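Long-range contacts in hypothetical protein TT1561 (Thermus thermophilus, PDB 1UF3), which is of unknown function but binds calcium ions and, as a member of the calcineurin-like family, is probably a metal-dependent phosphoesterase: residues Asn180-Val186 against Ala198-Pro204; Leu207-Tyr212 against Thr224-Arg228; Gly114-Glu120 against Leu129-Ala133. One frame throughout, in Å; residues are numbered along the deposited sequence.

Contact 1: residues Asn180-Val186 against Ala198-Pro204; sequences NPLLVLV and ASWVVVP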
ATOM      1  N   ASN A 180      17.780  -7.075 -30.742  1.00 23.75           N
ATOM      2  CA  ASN A 180      17.517  -5.721 -30.312  1.00 24.86           C
ATOM      3  C   ASN A 180      16.890  -5.618 -28.929  1.00 24.30           C
ATOM      4  O   ASN A 180      15.875  -4.932 -28.735  1.00 23.99           O
ATOM      5  CB  ASN A 180      16.641  -5.029 -31.352  1.00 28.60           C
ATOM      6  CG  ASN A 180      17.371  -4.847 -32.671  1.00 33.16           C
ATOM      7  OD1 ASN A 180      18.370  -4.118 -32.742  1.00 35.59           O
ATOM      8  ND2 ASN A 180      16.896  -5.517 -33.715  1.00 32.51           N
ATOM      9  N   PRO A 181      17.494  -6.292 -27.938  1.00 21.19           N
ATOM     10  CA  PRO A 181      16.925  -6.213 -26.594  1.00 18.91           C
ATOM     11  C   PRO A 181      17.038  -4.821 -26.055  1.00 20.17           C
ATOM     12  O   PRO A 181      17.915  -4.052 -26.458  1.00 21.36           O
ATOM     13  CB  PRO A 181      17.776  -7.190 -25.786  1.00 19.46           C
ATOM     14  CG  PRO A 181      19.124  -7.169 -26.538  1.00 19.93           C
ATOM     15  CD  PRO A 181      18.667  -7.195 -27.977  1.00 19.53           C
ATOM     16  N   LEU A 182      16.150  -4.513 -25.128  1.00 17.52           N
ATOM     17  CA  LEU A 182      16.116  -3.243 -24.469  1.00 19.93           C
ATOM     18  C   LEU A 182      17.272  -3.105 -23.488  1.00 20.57           C
ATOM     19  O   LEU A 182      17.890  -2.044 -23.392  1.00 22.57           O
ATOM     20  CB  LEU A 182      14.812  -3.107 -23.715  1.00 20.42           C
ATOM     21  CG  LEU A 182      14.702  -1.836 -22.901  1.00 24.28           C
ATOM     22  CD1 LEU A 182      14.510  -0.693 -23.870  1.00 27.85           C
ATOM     23  CD2 LEU A 182      13.505  -1.925 -21.937  1.00 28.76           C
ATOM     24  N   LEU A 183      17.528  -4.166 -22.725  1.00 19.04           N
ATOM     25  CA  LEU A 183      18.616  -4.180 -21.750  1.00 18.89           C
ATOM     26  C   LEU A 183      19.368  -5.497 -21.867  1.00 19.98           C
ATOM     27  O   LEU A 183      18.783  -6.544 -22.147  1.00 19.66           O
ATOM     28  CB  LEU A 183      18.088  -4.007 -20.320  1.00 17.49           C
ATOM     29  CG  LEU A 183      18.990  -4.488 -19.166  1.00 17.54           C
ATOM     30  CD1 LEU A 183      20.240  -3.578 -19.034  1.00 18.60           C
ATOM     31  CD2 LEU A 183      18.202  -4.498 -17.871  1.00 16.11           C
ATOM     32  N   VAL A 184      20.683  -5.426 -21.704  1.00 21.31           N
ATOM     33  CA  VAL A 184      21.538  -6.601 -21.751  1.00 19.94           C
ATOM     34  C   VAL A 184      22.436  -6.464 -20.527  1.00 20.78           C
ATOM     35  O   VAL A 184      23.123  -5.439 -20.350  1.00 20.94           O
ATOM     36  CB  VAL A 184      22.435  -6.630 -23.020  1.00 21.84           C
ATOM     37  CG1 VAL A 184      23.328  -7.901 -23.017  1.00 19.29           C
ATOM     38  CG2 VAL A 184      21.579  -6.616 -24.266  1.00 19.14           C
ATOM     39  N   LEU A 185      22.400  -7.457 -19.652  1.00 18.31           N
ATOM     40  CA  LEU A 185      23.252  -7.434 -18.465  1.00 20.22           C
ATOM     41  C   LEU A 185      24.375  -8.468 -18.664  1.00 19.71           C
ATOM     42  O   LEU A 185      24.117  -9.602 -19.085  1.00 18.24           O
ATOM     43  CB  LEU A 185      22.434  -7.784 -17.210  1.00 21.97           C
ATOM     44  CG  LEU A 185      21.650  -6.640 -16.549  1.00 24.38           C
ATOM     45  CD1 LEU A 185      20.687  -7.192 -15.504  1.00 26.06           C
ATOM     46  CD2 LEU A 185      22.626  -5.676 -15.880  1.00 27.75           C
ATOM     47  N   VAL A 186      25.619  -8.089 -18.391  1.00 20.23           N
ATOM     48  CA  VAL A 186      26.723  -9.052 -18.552  1.00 19.42           C
ATOM     49  C   VAL A 186      27.641  -9.040 -17.334  1.00 19.34           C
ATOM     50  O   VAL A 186      27.664  -8.094 -16.555  1.00 19.52           O
ATOM     51  CB  VAL A 186      27.578  -8.763 -19.842  1.00 21.59           C
ATOM     52  CG1 VAL A 186      26.736  -8.947 -21.093  1.00 20.26           C
ATOM     53  CG2 VAL A 186      28.169  -7.349 -19.778  1.00 19.67           C
ATOM     54  N   ALA A 198      20.361   0.081 -30.458  1.00 26.76           N
ATOM     55  CA  ALA A 198      19.283   0.542 -29.593  1.00 27.23           C
ATOM     56  C   ALA A 198      19.270  -0.200 -28.248  1.00 26.68           C
ATOM     57  O   ALA A 198      18.387   0.038 -27.420  1.00 27.24           O
ATOM     58  CB  ALA A 198      17.947   0.365 -30.299  1.00 27.15           C
ATOM     59  N   SER A 199      20.255  -1.076 -28.028  1.00 25.09           N
ATOM     60  CA  SER A 199      20.336  -1.869 -26.787  1.00 21.98           C
ATOM     61  C   SER A 199      21.235  -1.265 -25.718  1.00 21.04           C
ATOM     62  O   SER A 199      22.357  -0.872 -26.004  1.00 20.49           O
ATOM     63  CB  SER A 199      20.861  -3.281 -27.069  1.00 20.19           C
ATOM     64  OG  SER A 199      20.188  -3.928 -28.135  1.00 20.84           O
ATOM     65  N   TRP A 200      20.737  -1.205 -24.486  1.00 20.02           N
ATOM     66  CA  TRP A 200      21.488  -0.690 -23.351  1.00 19.33           C
ATOM     67  C   TRP A 200      22.248  -1.878 -22.735  1.00 20.79           C
ATOM     68  O   TRP A 200      21.640  -2.818 -22.214  1.00 21.37           O
ATOM     69  CB  TRP A 200      20.532  -0.084 -22.324  1.00 18.34           C
ATOM     70  CG  TRP A 200      21.184   0.557 -21.113  1.00 18.31           C
ATOM     71  CD1 TRP A 200      22.361   1.259 -21.085  1.00 17.41           C
ATOM     72  CD2 TRP A 200      20.638   0.651 -19.784  1.00 19.25           C
ATOM     73  NE1 TRP A 200      22.572   1.785 -19.842  1.00 20.13           N
ATOM     74  CE2 TRP A 200      21.533   1.431 -19.020  1.00 18.49           C
ATOM     75  CE3 TRP A 200      19.475   0.160 -19.172  1.00 20.61           C
ATOM     76  CZ2 TRP A 200      21.308   1.733 -17.682  1.00 19.80           C
ATOM     77  CZ3 TRP A 200      19.242   0.469 -17.817  1.00 18.31           C
ATOM     78  CH2 TRP A 200      20.153   1.245 -17.094  1.00 21.85           C
ATOM     79  N   VAL A 201      23.572  -1.857 -22.823  1.00 21.29           N
ATOM     80  CA  VAL A 201      24.385  -2.939 -22.267  1.00 20.82           C
ATOM     81  C   VAL A 201      25.009  -2.473 -20.970  1.00 21.42           C
ATOM     82  O   VAL A 201      25.743  -1.472 -20.925  1.00 21.61           O
ATOM     83  CB  VAL A 201      25.483  -3.376 -23.229  1.00 21.28           C
ATOM     84  CG1 VAL A 201      26.299  -4.516 -22.607  1.00 21.51           C
ATOM     85  CG2 VAL A 201      24.874  -3.804 -24.533  1.00 20.57           C
ATOM     86  N   VAL A 202      24.708  -3.213 -19.913  1.00 20.89           N
ATOM     87  CA  VAL A 202      25.169  -2.894 -18.578  1.00 20.99           C
ATOM     88  C   VAL A 202      26.047  -3.965 -17.938  1.00 23.22           C
ATOM     89  O   VAL A 202      25.752  -5.164 -18.004  1.00 24.03           O
ATOM     90  CB  VAL A 202      23.959  -2.654 -17.618  1.00 21.11           C
ATOM     91  CG1 VAL A 202      24.463  -2.417 -16.180  1.00 19.61           C
ATOM     92  CG2 VAL A 202      23.100  -1.458 -18.121  1.00 20.44           C
ATOM     93  N   VAL A 203      27.139  -3.501 -17.338  1.00 21.78           N
ATOM     94  CA  VAL A 203      28.064  -4.343 -16.591  1.00 22.70           C
ATOM     95  C   VAL A 203      27.689  -3.836 -15.210  1.00 21.29           C
ATOM     96  O   VAL A 203      28.075  -2.740 -14.802  1.00 22.60           O
ATOM     97  CB  VAL A 203      29.544  -4.010 -16.956  1.00 23.13           C
ATOM     98  CG1 VAL A 203      30.486  -4.674 -15.989  1.00 23.24           C
ATOM     99  CG2 VAL A 203      29.836  -4.486 -18.377  1.00 22.15           C
ATOM    100  N   PRO A 204      26.873  -4.607 -14.484  1.00 22.06           N
ATOM    101  CA  PRO A 204      26.437  -4.192 -13.156  1.00 21.66           C
ATOM    102  C   PRO A 204      27.475  -4.192 -12.059  1.00 22.92           C
ATOM    103  O   PRO A 204      27.278  -3.567 -11.026  1.00 21.20           O
ATOM    104  CB  PRO A 204      25.283  -5.146 -12.873  1.00 23.42           C
ATOM    105  CG  PRO A 204      25.737  -6.397 -13.528  1.00 23.54           C
ATOM    106  CD  PRO A 204      26.251  -5.888 -14.865  1.00 23.34           C
TER
HETATM  107  O   HOH W   1      21.003  -3.653 -30.804  1.00 42.12           O
HETATM  108  O   HOH W   2      17.552  -0.007 -24.971  1.00 31.80           O

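Contact 2: residues Leu207-Tyr212 against Thr224-Arg228; sequences LSEGEY and TGNVR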
ATOM      1  N   LEU A 207      30.174  -8.740  -7.601  1.00 28.36           N
ATOM      2  CA  LEU A 207      29.863  -8.817  -6.167  1.00 28.20           C
ATOM      3  C   LEU A 207      31.032  -9.377  -5.344  1.00 28.90           C
ATOM      4  O   LEU A 207      31.144  -9.104  -4.145  1.00 29.68           O
ATOM      5  CB  LEU A 207      28.613  -9.680  -5.910  1.00 27.29           C
ATOM      6  CG  LEU A 207      27.508  -9.145  -4.982  1.00 28.46           C
ATOM      7  CD1 LEU A 207      26.915 -10.286  -4.185  1.00 27.12           C
ATOM      8  CD2 LEU A 207      28.017  -8.098  -4.058  1.00 29.02           C
ATOM      9  N   SER A 208      31.879 -10.178  -5.979  1.00 28.89           N
ATOM     10  CA  SER A 208      33.052 -10.722  -5.292  1.00 32.44           C
ATOM     11  C   SER A 208      33.953  -9.542  -4.921  1.00 32.27           C
ATOM     12  O   SER A 208      34.770  -9.639  -4.014  1.00 33.60           O
ATOM     13  CB  SER A 208      33.826 -11.696  -6.194  1.00 30.65           C
ATOM     14  OG  SER A 208      34.593 -11.000  -7.162  1.00 31.18           O
ATOM     15  N   GLU A 209      33.787  -8.426  -5.630  1.00 31.26           N
ATOM     16  CA  GLU A 209      34.566  -7.222  -5.359  1.00 29.41           C
ATOM     17  C   GLU A 209      33.659  -6.259  -4.615  1.00 29.19           C
ATOM     18  O   GLU A 209      34.015  -5.093  -4.409  1.00 27.77           O
ATOM     19  CB  GLU A 209      35.037  -6.573  -6.660  1.00 31.01           C
ATOM     20  CG  GLU A 209      35.793  -7.496  -7.610  1.00 32.39           C
ATOM     21  CD  GLU A 209      37.139  -7.969  -7.059  1.00 34.11           C
ATOM     22  OE1 GLU A 209      37.818  -8.749  -7.755  1.00 37.95           O
ATOM     23  OE2 GLU A 209      37.514  -7.568  -5.938  1.00 32.01           O
ATOM     24  N   GLY A 210      32.484  -6.764  -4.226  1.00 27.65           N
ATOM     25  CA  GLY A 210      31.502  -5.979  -3.502  1.00 25.44           C
ATOM     26  C   GLY A 210      30.635  -5.038  -4.335  1.00 24.63           C
ATOM     27  O   GLY A 210      29.773  -4.355  -3.791  1.00 24.65           O
ATOM     28  N   GLU A 211      30.837  -5.007  -5.645  1.00 24.41           N
ATOM     29  CA  GLU A 211      30.090  -4.076  -6.500  1.00 26.60           C
ATOM     30  C   GLU A 211      28.690  -4.488  -6.983  1.00 26.03           C
ATOM     31  O   GLU A 211      28.411  -5.665  -7.227  1.00 22.74           O
ATOM     32  CB  GLU A 211      30.903  -3.741  -7.752  1.00 27.36           C
ATOM     33  CG  GLU A 211      32.399  -3.586  -7.540  1.00 29.96           C
ATOM     34  CD  GLU A 211      33.145  -3.492  -8.857  1.00 30.90           C
ATOM     35  OE1 GLU A 211      32.829  -4.281  -9.777  1.00 30.35           O
ATOM     36  OE2 GLU A 211      34.050  -2.632  -8.973  1.00 33.19           O
ATOM     37  N   TYR A 212      27.836  -3.481  -7.148  1.00 26.51           N
ATOM     38  CA  TYR A 212      26.493  -3.682  -7.676  1.00 26.01           C
ATOM     39  C   TYR A 212      25.982  -2.355  -8.225  1.00 25.45           C
ATOM     40  O   TYR A 212      26.557  -1.285  -7.964  1.00 23.79           O
ATOM     41  CB  TYR A 212      25.540  -4.207  -6.586  1.00 25.70           C
ATOM     42  CG  TYR A 212      25.208  -3.181  -5.541  1.00 25.58           C
ATOM     43  CD1 TYR A 212      24.122  -2.325  -5.693  1.00 24.06           C
ATOM     44  CD2 TYR A 212      26.019  -3.029  -4.424  1.00 27.12           C
ATOM     45  CE1 TYR A 212      23.860  -1.331  -4.755  1.00 25.14           C
ATOM     46  CE2 TYR A 212      25.769  -2.051  -3.479  1.00 27.81           C
ATOM     47  CZ  TYR A 212      24.693  -1.200  -3.644  1.00 26.62           C
ATOM     48  OH  TYR A 212      24.484  -0.226  -2.692  1.00 26.34           O
ATOM     49  N   THR A 224      25.383   3.577  -8.605  1.00 34.24           N
ATOM     50  CA  THR A 224      26.434   2.682  -8.142  1.00 35.23           C
ATOM     51  C   THR A 224      26.546   2.463  -6.640  1.00 33.96           C
ATOM     52  O   THR A 224      26.221   3.336  -5.839  1.00 34.66           O
ATOM     53  CB  THR A 224      27.797   3.179  -8.702  1.00 36.98           C
ATOM     54  OG1 THR A 224      28.106   2.435  -9.889  1.00 40.47           O
ATOM     55  CG2 THR A 224      28.911   3.050  -7.675  1.00 37.34           C
ATOM     56  N   GLY A 225      27.014   1.280  -6.262  1.00 33.14           N
ATOM     57  CA  GLY A 225      27.172   0.983  -4.853  1.00 33.45           C
ATOM     58  C   GLY A 225      28.119  -0.178  -4.619  1.00 33.17           C
ATOM     59  O   GLY A 225      28.532  -0.854  -5.562  1.00 34.05           O
ATOM     60  N   ASN A 226      28.478  -0.387  -3.357  1.00 33.43           N
ATOM     61  CA  ASN A 226      29.354  -1.487  -2.952  1.00 34.01           C
ATOM     62  C   ASN A 226      28.912  -1.858  -1.540  1.00 34.52           C
ATOM     63  O   ASN A 226      28.629  -0.985  -0.730  1.00 32.53           O
ATOM     64  CB  ASN A 226      30.830  -1.057  -2.946  1.00 34.33           C
ATOM     65  CG  ASN A 226      31.785  -2.240  -2.777  1.00 33.39           C
ATOM     66  OD1 ASN A 226      31.853  -2.849  -1.710  1.00 34.11           O
ATOM     67  ND2 ASN A 226      32.515  -2.573  -3.841  1.00 31.42           N
ATOM     68  N   VAL A 227      28.859  -3.151  -1.246  1.00 37.15           N
ATOM     69  CA  VAL A 227      28.409  -3.606   0.065  1.00 40.61           C
ATOM     70  C   VAL A 227      29.454  -3.655   1.184  1.00 44.00           C
ATOM     71  O   VAL A 227      29.177  -4.196   2.256  1.00 44.83           O
ATOM     72  CB  VAL A 227      27.780  -4.994  -0.048  1.00 39.06           C
ATOM     73  CG1 VAL A 227      26.603  -4.955  -1.001  1.00 38.68           C
ATOM     74  CG2 VAL A 227      28.820  -5.982  -0.539  1.00 40.05           C
ATOM     75  N   ARG A 228      30.636  -3.091   0.960  1.00 47.05           N
ATOM     76  CA  ARG A 228      31.683  -3.121   1.989  1.00 51.23           C
ATOM     77  C   ARG A 228      31.320  -2.554   3.367  1.00 52.79           C
ATOM     78  O   ARG A 228      31.837  -1.467   3.717  1.00 53.61           O
ATOM     79  CB  ARG A 228      32.945  -2.431   1.476  1.00 51.55           C
ATOM     80  CG  ARG A 228      33.624  -3.203   0.363  1.00 53.06           C
ATOM     81  CD  ARG A 228      33.477  -4.697   0.592  1.00 52.37           C
ATOM     82  NE  ARG A 228      34.347  -5.492  -0.267  1.00 52.69           N
ATOM     83  CZ  ARG A 228      34.333  -6.820  -0.298  1.00 53.88           C
ATOM     84  NH1 ARG A 228      33.485  -7.485   0.482  1.00 54.51           N
ATOM     85  NH2 ARG A 228      35.173  -7.483  -1.088  1.00 52.63           N
ATOM     86  OXT ARG A 228      30.529  -3.209   4.091  1.00 54.55           O
TER

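Contact 3: residues Gly114-Glu120 against Leu129-Ala133; sequences GGEIADE and LRYPA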
ATOM      1  N   GLY A 114      23.714 -18.395 -20.083  1.00 20.38           N
ATOM      2  CA  GLY A 114      24.843 -18.299 -19.179  1.00 20.90           C
ATOM      3  C   GLY A 114      26.028 -19.129 -19.662  1.00 20.72           C
ATOM      4  O   GLY A 114      26.033 -19.613 -20.789  1.00 20.28           O
ATOM      5  N   GLY A 115      27.027 -19.301 -18.803  1.00 22.00           N
ATOM      6  CA  GLY A 115      28.208 -20.058 -19.184  1.00 22.49           C
ATOM      7  C   GLY A 115      29.061 -19.222 -20.121  1.00 24.06           C
ATOM      8  O   GLY A 115      28.772 -18.050 -20.362  1.00 23.38           O
ATOM      9  N   GLU A 116      30.113 -19.811 -20.663  1.00 25.45           N
ATOM     10  CA  GLU A 116      30.957 -19.080 -21.599  1.00 24.45           C
ATOM     11  C   GLU A 116      30.421 -19.262 -22.998  1.00 21.99           C
ATOM     12  O   GLU A 116      30.304 -20.385 -23.454  1.00 23.20           O
ATOM     13  CB  GLU A 116      32.383 -19.629 -21.580  1.00 26.87           C
ATOM     14  CG  GLU A 116      33.319 -18.928 -22.561  1.00 29.46           C
ATOM     15  CD  GLU A 116      34.624 -19.692 -22.762  1.00 32.43           C
ATOM     16  OE1 GLU A 116      35.017 -20.458 -21.858  1.00 30.15           O
ATOM     17  OE2 GLU A 116      35.253 -19.519 -23.829  1.00 36.29           O
ATOM     18  N   ILE A 117      30.070 -18.187 -23.690  1.00 21.53           N
ATOM     19  CA  ILE A 117      29.637 -18.381 -25.061  1.00 23.37           C
ATOM     20  C   ILE A 117      30.910 -18.235 -25.911  1.00 25.38           C
ATOM     21  O   ILE A 117      31.398 -17.126 -26.126  1.00 25.03           O
ATOM     22  CB  ILE A 117      28.591 -17.342 -25.534  1.00 22.01           C
ATOM     23  CG1 ILE A 117      27.282 -17.485 -24.741  1.00 24.02           C
ATOM     24  CG2 ILE A 117      28.275 -17.593 -27.008  1.00 23.90           C
ATOM     25  CD1 ILE A 117      26.291 -16.295 -24.916  1.00 19.90           C
ATOM     26  N   ALA A 118      31.450 -19.363 -26.365  1.00 28.05           N
ATOM     27  CA  ALA A 118      32.660 -19.392 -27.184  1.00 30.78           C
ATOM     28  C   ALA A 118      32.279 -19.231 -28.648  1.00 33.09           C
ATOM     29  O   ALA A 118      31.152 -19.566 -29.042  1.00 33.22           O
ATOM     30  CB  ALA A 118      33.395 -20.716 -26.975  1.00 31.80           C
ATOM     31  N   ASP A 119      33.206 -18.726 -29.463  1.00 32.76           N
ATOM     32  CA  ASP A 119      32.902 -18.530 -30.875  1.00 36.06           C
ATOM     33  C   ASP A 119      32.542 -19.865 -31.505  1.00 36.44           C
ATOM     34  O   ASP A 119      31.568 -19.972 -32.259  1.00 37.15           O
ATOM     35  CB  ASP A 119      34.092 -17.908 -31.628  1.00 36.46           C
ATOM     36  CG  ASP A 119      34.567 -16.596 -31.002  1.00 38.94           C
ATOM     37  OD1 ASP A 119      33.764 -15.941 -30.296  1.00 38.99           O
ATOM     38  OD2 ASP A 119      35.744 -16.214 -31.218  1.00 38.37           O
ATOM     39  N   GLU A 120      33.324 -20.884 -31.167  1.00 36.40           N
ATOM     40  CA  GLU A 120      33.126 -22.217 -31.712  1.00 37.76           C
ATOM     41  C   GLU A 120      33.443 -23.275 -30.675  1.00 35.60           C
ATOM     42  O   GLU A 120      33.453 -23.011 -29.482  1.00 36.90           O
ATOM     43  CB  GLU A 120      34.051 -22.426 -32.917  1.00 39.88           C
ATOM     44  CG  GLU A 120      33.452 -22.088 -34.259  1.00 43.82           C
ATOM     45  CD  GLU A 120      34.444 -22.295 -35.404  1.00 47.22           C
ATOM     46  OE1 GLU A 120      35.403 -21.491 -35.529  1.00 45.92           O
ATOM     47  OE2 GLU A 120      34.259 -23.273 -36.171  1.00 49.12           O
ATOM     48  N   LEU A 129      30.967 -24.704 -18.027  1.00 27.44           N
ATOM     49  CA  LEU A 129      29.780 -24.463 -18.850  1.00 24.95           C
ATOM     50  C   LEU A 129      30.303 -23.676 -20.026  1.00 22.67           C
ATOM     51  O   LEU A 129      30.725 -22.540 -19.868  1.00 24.32           O
ATOM     52  CB  LEU A 129      28.717 -23.634 -18.122  1.00 22.93           C
ATOM     53  CG  LEU A 129      28.159 -24.183 -16.804  1.00 24.39           C
ATOM     54  CD1 LEU A 129      26.898 -23.392 -16.400  1.00 22.71           C
ATOM     55  CD2 LEU A 129      27.837 -25.656 -16.957  1.00 22.97           C
ATOM     56  N   ARG A 130      30.261 -24.255 -21.214  1.00 23.73           N
ATOM     57  CA  ARG A 130      30.767 -23.549 -22.377  1.00 25.78           C
ATOM     58  C   ARG A 130      29.900 -23.900 -23.558  1.00 24.79           C
ATOM     59  O   ARG A 130      29.658 -25.081 -23.828  1.00 24.78           O
ATOM     60  CB  ARG A 130      32.230 -23.970 -22.663  1.00 29.67           C
ATOM     61  CG  ARG A 130      32.865 -23.267 -23.854  1.00 34.25           C
ATOM     62  CD  ARG A 130      34.303 -23.734 -24.147  1.00 35.93           C
ATOM     63  NE  ARG A 130      34.347 -25.077 -24.723  1.00 37.59           N
ATOM     64  CZ  ARG A 130      34.673 -26.187 -24.056  1.00 38.92           C
ATOM     65  NH1 ARG A 130      35.002 -26.138 -22.766  1.00 39.52           N
ATOM     66  NH2 ARG A 130      34.655 -27.360 -24.679  1.00 37.73           N
ATOM     67  N   TYR A 131      29.428 -22.891 -24.275  1.00 22.03           N
ATOM     68  CA  TYR A 131      28.607 -23.194 -25.438  1.00 22.82           C
ATOM     69  C   TYR A 131      29.065 -22.420 -26.640  1.00 21.44           C
ATOM     70  O   TYR A 131      29.416 -21.247 -26.533  1.00 21.86           O
ATOM     71  CB  TYR A 131      27.120 -22.845 -25.203  1.00 22.27           C
ATOM     72  CG  TYR A 131      26.545 -23.344 -23.892  1.00 23.80           C
ATOM     73  CD1 TYR A 131      26.516 -22.528 -22.763  1.00 21.67           C
ATOM     74  CD2 TYR A 131      26.026 -24.632 -23.785  1.00 23.89           C
ATOM     75  CE1 TYR A 131      25.973 -22.986 -21.559  1.00 21.65           C
ATOM     76  CE2 TYR A 131      25.489 -25.096 -22.580  1.00 21.86           C
ATOM     77  CZ  TYR A 131      25.469 -24.274 -21.489  1.00 19.80           C
ATOM     78  OH  TYR A 131      24.965 -24.747 -20.311  1.00 21.70           O
ATOM     79  N   PRO A 132      29.072 -23.069 -27.804  1.00 21.72           N
ATOM     80  CA  PRO A 132      29.483 -22.376 -29.024  1.00 23.52           C
ATOM     81  C   PRO A 132      28.348 -21.419 -29.423  1.00 26.42           C
ATOM     82  O   PRO A 132      27.170 -21.686 -29.137  1.00 24.88           O
ATOM     83  CB  PRO A 132      29.685 -23.514 -30.015  1.00 23.74           C
ATOM     84  CG  PRO A 132      28.730 -24.580 -29.521  1.00 24.66           C
ATOM     85  CD  PRO A 132      28.899 -24.516 -28.035  1.00 22.06           C
ATOM     86  N   ALA A 133      28.694 -20.316 -30.078  1.00 26.19           N
ATOM     87  CA  ALA A 133      27.697 -19.328 -30.475  1.00 27.26           C
ATOM     88  C   ALA A 133      26.414 -19.899 -31.072  1.00 26.96           C
ATOM     89  O   ALA A 133      25.334 -19.453 -30.710  1.00 29.15           O
ATOM     90  CB  ALA A 133      28.308 -18.317 -31.452  1.00 27.96           C
TER
HETATM   91  O   HOH W   3      32.961 -24.541 -27.348  1.00 46.48           O

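Contact 1: residues Asn180-Val186 against Ala198-Pro204
Strands 183-186 and 199-203 pair in parallel inside one of the two beta-sheets of this metallophosphoesterase-like chain, and the contact is largely buried. Their axes come within 4.7 Å at an angle of 21°, with Leu183 opposite Trp200, Val184 opposite Val201 and Leu185 opposite Val202. The backbone ladder runs from Trp200 N, bonded to Leu182 O, through Val184 N to Trp200 O and Val202 N to Val184 O, to Val186 N on Val202 O. The third rung is nearly linear, 177° at the hydrogen, with Val202 N 2.8 Å from Val184 O. Leu183, Leu185, Trp200 and Val202 share one face. There CD1 of Leu183 reaches obliquely to Trp200 CE3 at 3.8 Å and also meets Val202 CG2 at 3.7 Å. That same Val202 CG2 sits over the centre of the indole, 3.4 Å above its plane; chi1 of Trp200 (-177°) sets CG anti to the backbone N and swings the ring toward Val202, two residues on. Leu185 runs alongside Val202 and puts CD2 3.7 Å from Val202 CB, then touches the ring of Pro204. On the other face the CG2 branch of Val201 comes against CB of Val184. Near the start of strand 199-203, Ser199 OG donates in the carbonyl plane, on a lone pair, to Pro181 O at 2.8 Å, and accepts from a water; a second water bridges Leu182 O and Ala198 O at 2.6 Å from each. Strand 151-155 flanks 183-186 on its other edge, bonding Leu183 and Leu185 through Phe153, while antiparallel strand 192-196 flanks 199-203. Leu215 of strand 211-216, from the second sheet, packs on the Leu183, Leu185, Trp200 and Val202 face, joining the two sheets as in the alpha-beta-beta-alpha sandwich of calcineurin-like metallophosphoesterases.

Contact 2: residues Leu207-Tyr212 against Thr224-Arg228
The Tyr212 ring lies over Gly225 across the antiparallel beta-hairpin of strands 211-216 and 221-226. Gly225 CA sits 3.9 Å from the ring centroid and 28° off its normal, a CH-pi contact over the face. The ring reaches it because chi1 of 70° places CG between the backbone N and the carbonyl carbon, folding the phenol over the neighbouring strand; a side chain on Gly225 would collide with Tyr212 OH. Beyond the glycine, Tyr212 CE2 meets Val227 CG1 obliquely at 3.9 Å. Replacing Tyr212 with an alanine would probably uncover Gly225 and leave Val227 CG1 without its aromatic neighbour. Tyr212 and Gly225 are a hydrogen-bonded pair, their backbone N and O atoms bonded both ways, and Glu211 with Asn226 is the non-hydrogen-bonded pair beside them. Glu211 extends past Asn226, its carboxylate plane 80° from the amide, and OE1 takes the N-H groups of Gly190 and Asp206. Leu9 and Thr11 of strand 7-12, with Phe24 and Leu27 of the nearby helices, also touch Tyr212. At the hairpin's open end Val227 N bonds to Gly210 O, and Asn226 ND2 donates nearly in its amide plane to Glu209 O at 3.0 Å.

Contact 3: residues Gly114-Glu120 against Leu129-Ala133
Tyr131 lays the edge of its ring against the backbone of Gly114, whose O lies near the ring plane, 3.5 Å from Tyr131 CE1. Its CG is anti to the carbonyl carbon (chi1 -48°), which carries the ring back toward the two glycines. Gly115 has positive phi, and a CB there would strike both Tyr131 CE1 and Leu129 CB. Tyr131 OH is hydrogen-bonded to Glu125 OE2 and His98 NE2, and the ring also meets that of His98. The backbones form a short parallel pair, strands 116-118 and 130-132, with axes 4.5 Å apart at 31°. Glu116 N bonds to Leu129 O, straight at its hydrogen though from above the carbonyl plane, Tyr131 N to Glu116 O at 2.8 Å, and Ala118 N to Tyr131 O; a weak Ala133 N to Ala118 O bond closes the ladder. On the face away from Tyr131, Glu116 and Arg130 run side by side, planes 62° apart; only the aliphatic part of Arg130 nears the carboxylate, Arg130 CD lying 4.1 Å from Glu116 OE1, and with Glu116 OE1 5.5 Å from Arg130 NE no salt bridge forms. Arg130 bends at chi3, and NE donates in the guanidinium plane to a water at 3.0 Å that in turn donates to Glu120 O. Ile117 CG2 touches Ala133 CA at 3.9 Å. Pro132, at the N-cap of helix 133-140, leads straight into it. Within this chain strand 130-132 is an outer strand of a mixed sheet of the calcineurin-like metallophosphoesterase fold, beside Glu125, seen to bind calcium in this protein, though not in this chain of the model.

The contacts follow one another along the chain in the order 3, 1, 2. Contacts 1 and 3 belong to the same mixed sheet, bridged by strand 151-155, which pairs with both 108-118 and 183-186; their centres are about 19 Å apart and their nearest atoms about 8 Å. Contact 2 lies in the other sheet, adjoining contact 1 in sequence but about 20 Å from it, and about 27 Å from contact 3, centre to centre. Contact 3 lies close to bound metal, with the side chain of Tyr131 about 6 Å from a calcium ion. At a different calcium site, Asp34 is about 11 Å from Leu183 and Gly32 about 11 Å from Tyr212, between side chains.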